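Local coordinates for uncharacterized protein conserved in bacteria (Cupriavidus necator, PDB 5DMH), which phosphorylates 3-oxo-tetronate at its 4-hydroxyl with ATP as the phosphate donor, giving 3-oxo-tetronate 4-phosphate and ADP, at residues A[51-64]-A[72-84]. Residues are numbered along the deposited sequence; the frame is centred on the assembly and turned at random.
Sequences LVRNGMRTVQTIGL and DIGEADALVVALK
Arg57 and Asp77 open the pairing of two parallel strands, 58-62 and 78-82. Arg57 N donates to Asp77 OD2 at 2.8 Å, meeting the oxygen on its anti side, 22° out of the carboxylate plane. Arg57 O in turn accepts from both Asp77 N and Ala78 N. The carboxylate is held at both oxygens, since OD1 forms a salt bridge with Arg275. From here a regular ladder runs from Val59 N to Gly63 N. Packing is tight on the face of Thr58, Gln60, Ala78, Val80 and Ala82, which helix 41-53 covers. Leu51 of that helix sets CD1 against Ala78 CB at 4.0 Å. Thr58 CG2, anti to its own N, meets Val80 CG2 at 3.8 Å. Gln60 rises extended from its own strand (chi1 170°), leaning forward, and NE2 ends 3.7 Å from Ala82 CB. This buried NE2 has no hydrogen-bond partner in the model. The pair belongs to the sugar-binding N-terminal domain, where 78-82 lies between 34-38 and 58-62. Lys84, just past the strand, bridges to Glu370 and Glu394, both inferred ATP-site residues. Helix 90-106 covers part of the Val59, Leu79, Thr61 and Val81 face. There the Thr61 and Ile73 side chains cross at about a right angle. Thr61 OG1 donates a hydrogen bond to Gly63 O. The loose side lies at exposed Leu64, whose CD2 leans on Val81 CG1 at 3.9 Å, and at Arg57, whose extended side chain leads away into solvent.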
# COMPACT_ATOMS: atom_id res chain seq x y z
N LEU A 51 -0.42 11.36 5.30
CA LEU A 51 -1.13 11.98 6.42
C LEU A 51 -0.18 12.71 7.39
O LEU A 51 -0.46 13.84 7.78
CB LEU A 51 -1.95 10.94 7.17
CG LEU A 51 -3.13 10.42 6.35
CD1 LEU A 51 -3.71 9.20 7.06
CD2 LEU A 51 -4.17 11.49 6.15
N VAL A 52 0.94 12.08 7.75
CA VAL A 52 1.90 12.71 8.65
C VAL A 52 2.46 13.98 8.02
O VAL A 52 2.57 15.01 8.67
CB VAL A 52 3.05 11.74 9.00
CG1 VAL A 52 4.21 12.48 9.66
CG2 VAL A 52 2.50 10.61 9.88
N ARG A 53 2.80 13.91 6.74
CA ARG A 53 3.40 15.05 6.05
C ARG A 53 2.43 16.20 5.90
O ARG A 53 2.86 17.33 5.66
CB ARG A 53 3.93 14.63 4.69
CG ARG A 53 5.30 13.91 4.78
CD ARG A 53 5.57 13.11 3.53
NE ARG A 53 5.82 13.90 2.32
CZ ARG A 53 6.99 14.45 1.98
NH1 ARG A 53 8.05 14.38 2.78
NH2 ARG A 53 7.10 15.09 0.84
N ASN A 54 1.13 15.92 6.03
CA ASN A 54 0.12 16.96 5.92
C ASN A 54 -0.54 17.29 7.25
O ASN A 54 -1.58 17.93 7.27
CB ASN A 54 -0.92 16.63 4.86
CG ASN A 54 -0.39 16.83 3.46
OD1 ASN A 54 -0.50 17.92 2.88
ND2 ASN A 54 0.22 15.78 2.92
N GLY A 55 0.09 16.88 8.34
CA GLY A 55 -0.21 17.42 9.65
C GLY A 55 -1.10 16.57 10.54
O GLY A 55 -1.67 17.11 11.47
N MSE A 56 -1.23 15.26 10.27
CA MSE A 56 -2.00 14.40 11.18
C MSE A 56 -1.09 13.36 11.83
O MSE A 56 -0.43 12.61 11.14
CB MSE A 56 -3.15 13.70 10.47
CG MSE A 56 -4.33 14.59 10.16
SE MSE A 56 -5.80 13.53 9.33
CE MSE A 56 -6.93 13.31 10.91
N ARG A 57 -1.01 13.38 13.16
CA ARG A 57 -0.27 12.35 13.87
C ARG A 57 -0.95 11.02 13.53
O ARG A 57 -2.16 10.89 13.64
CB ARG A 57 -0.28 12.59 15.37
CG ARG A 57 0.55 13.78 15.76
CD ARG A 57 0.46 14.09 17.23
NE ARG A 57 1.37 15.18 17.56
CZ ARG A 57 1.39 15.82 18.72
NH1 ARG A 57 0.55 15.48 19.69
NH2 ARG A 57 2.26 16.80 18.91
N THR A 58 -0.16 10.05 13.07
CA THR A 58 -0.72 8.81 12.56
C THR A 58 -0.04 7.61 13.18
O THR A 58 1.17 7.61 13.34
CB THR A 58 -0.57 8.75 11.04
OG1 THR A 58 -1.28 9.84 10.45
CG2 THR A 58 -1.14 7.44 10.47
N VAL A 59 -0.84 6.61 13.54
CA VAL A 59 -0.31 5.31 13.95
C VAL A 59 -0.80 4.22 12.99
O VAL A 59 -1.97 4.17 12.62
CB VAL A 59 -0.71 4.96 15.40
CG1 VAL A 59 -0.42 3.49 15.70
CG2 VAL A 59 0.01 5.88 16.39
N GLN A 60 0.13 3.39 12.53
CA GLN A 60 -0.21 2.25 11.68
C GLN A 60 -0.24 1.00 12.54
O GLN A 60 0.72 0.72 13.26
CB GLN A 60 0.80 2.08 10.55
CG GLN A 60 0.62 0.78 9.80
CD GLN A 60 1.40 0.75 8.52
OE1 GLN A 60 1.70 1.80 7.95
NE2 GLN A 60 1.72 -0.44 8.05
N THR A 61 -1.34 0.26 12.48
CA THR A 61 -1.44 -1.00 13.19
C THR A 61 -1.39 -2.14 12.19
O THR A 61 -1.80 -1.99 11.05
CB THR A 61 -2.76 -1.11 14.00
OG1 THR A 61 -3.88 -1.13 13.10
CG2 THR A 61 -2.89 0.02 14.99
N ILE A 62 -0.83 -3.26 12.61
CA ILE A 62 -0.79 -4.44 11.78
C ILE A 62 -2.00 -5.24 12.18
O ILE A 62 -2.04 -5.81 13.27
CB ILE A 62 0.52 -5.23 12.00
CG1 ILE A 62 1.73 -4.35 11.73
CG2 ILE A 62 0.56 -6.43 11.08
CD1 ILE A 62 1.71 -3.67 10.36
N GLY A 63 -3.03 -5.21 11.34
CA GLY A 63 -4.33 -5.72 11.73
C GLY A 63 -4.83 -4.99 12.95
O GLY A 63 -4.47 -3.82 13.19
N LEU A 64 -5.65 -5.68 13.73
CA LEU A 64 -6.25 -5.08 14.90
C LEU A 64 -5.49 -5.46 16.17
O LEU A 64 -5.29 -6.64 16.44
CB LEU A 64 -7.70 -5.51 14.99
CG LEU A 64 -8.50 -5.22 13.73
CD1 LEU A 64 -9.96 -5.62 13.93
CD2 LEU A 64 -8.38 -3.74 13.35
N ASP A 72 0.42 4.73 22.85
CA ASP A 72 -0.25 6.03 22.81
C ASP A 72 -1.08 6.15 21.53
O ASP A 72 -0.82 7.00 20.67
CB ASP A 72 0.77 7.15 22.92
CG ASP A 72 1.47 7.15 24.27
OD1 ASP A 72 0.87 7.61 25.26
OD2 ASP A 72 2.63 6.68 24.33
N ILE A 73 -2.09 5.30 21.43
CA ILE A 73 -2.89 5.14 20.22
C ILE A 73 -4.13 6.02 20.23
O ILE A 73 -4.59 6.47 19.19
CB ILE A 73 -3.32 3.67 20.04
CG1 ILE A 73 -3.95 3.46 18.67
CG2 ILE A 73 -4.29 3.23 21.14
CD1 ILE A 73 -3.64 2.10 18.08
N GLY A 74 -4.68 6.27 21.42
CA GLY A 74 -5.83 7.15 21.55
C GLY A 74 -5.42 8.61 21.41
O GLY A 74 -6.27 9.49 21.49
N GLU A 75 -4.12 8.84 21.21
CA GLU A 75 -3.58 10.18 21.02
C GLU A 75 -3.33 10.52 19.54
O GLU A 75 -2.95 11.64 19.20
CB GLU A 75 -2.27 10.31 21.81
CG GLU A 75 -2.37 9.87 23.27
CD GLU A 75 -3.42 10.65 24.02
OE1 GLU A 75 -3.34 11.89 24.02
OE2 GLU A 75 -4.33 10.02 24.62
N ALA A 76 -3.52 9.54 18.67
CA ALA A 76 -3.35 9.76 17.23
C ALA A 76 -4.49 10.60 16.65
O ALA A 76 -5.60 10.60 17.17
CB ALA A 76 -3.27 8.42 16.51
N ASP A 77 -4.19 11.33 15.58
CA ASP A 77 -5.24 12.00 14.79
C ASP A 77 -5.80 11.04 13.75
O ASP A 77 -6.99 11.11 13.39
CB ASP A 77 -4.70 13.24 14.09
CG ASP A 77 -4.05 14.21 15.06
OD1 ASP A 77 -4.66 14.53 16.10
OD2 ASP A 77 -2.93 14.68 14.76
N ALA A 78 -4.95 10.14 13.24
CA ALA A 78 -5.36 9.20 12.22
C ALA A 78 -4.83 7.84 12.55
O ALA A 78 -3.76 7.73 13.12
CB ALA A 78 -4.83 9.61 10.83
N LEU A 79 -5.60 6.81 12.21
CA LEU A 79 -5.21 5.42 12.43
C LEU A 79 -5.27 4.72 11.10
O LEU A 79 -6.26 4.88 10.37
CB LEU A 79 -6.20 4.76 13.40
CG LEU A 79 -6.27 5.34 14.82
CD1 LEU A 79 -7.44 4.72 15.57
CD2 LEU A 79 -5.00 5.05 15.54
N VAL A 80 -4.22 3.98 10.76
CA VAL A 80 -4.17 3.21 9.52
C VAL A 80 -4.02 1.73 9.82
O VAL A 80 -2.97 1.29 10.32
CB VAL A 80 -2.99 3.63 8.60
CG1 VAL A 80 -2.97 2.76 7.32
CG2 VAL A 80 -3.09 5.12 8.20
N VAL A 81 -5.06 0.96 9.53
CA VAL A 81 -5.03 -0.48 9.70
C VAL A 81 -4.51 -1.18 8.44
O VAL A 81 -5.12 -1.13 7.38
CB VAL A 81 -6.44 -1.03 10.08
CG1 VAL A 81 -6.40 -2.56 10.21
CG2 VAL A 81 -6.96 -0.37 11.35
N ALA A 82 -3.36 -1.84 8.57
CA ALA A 82 -2.78 -2.61 7.50
C ALA A 82 -3.35 -4.03 7.43
O ALA A 82 -3.27 -4.81 8.39
CB ALA A 82 -1.27 -2.67 7.71
N LEU A 83 -3.96 -4.35 6.30
CA LEU A 83 -4.43 -5.70 5.99
C LEU A 83 -3.62 -6.30 4.84
O LEU A 83 -3.07 -5.56 4.02
CB LEU A 83 -5.90 -5.69 5.58
CG LEU A 83 -6.90 -5.07 6.55
CD1 LEU A 83 -8.33 -5.15 6.00
CD2 LEU A 83 -6.79 -5.71 7.95
N LYS A 84 -3.59 -7.64 4.74
CA LYS A 84 -3.00 -8.32 3.59
C LYS A 84 -4.15 -8.88 2.78
O LYS A 84 -4.36 -10.09 2.70
CB LYS A 84 -2.03 -9.43 4.06
CG LYS A 84 -1.14 -10.00 2.96
CD LYS A 84 -0.27 -11.18 3.44
CE LYS A 84 0.70 -11.64 2.39
NZ LYS A 84 0.05 -12.25 1.18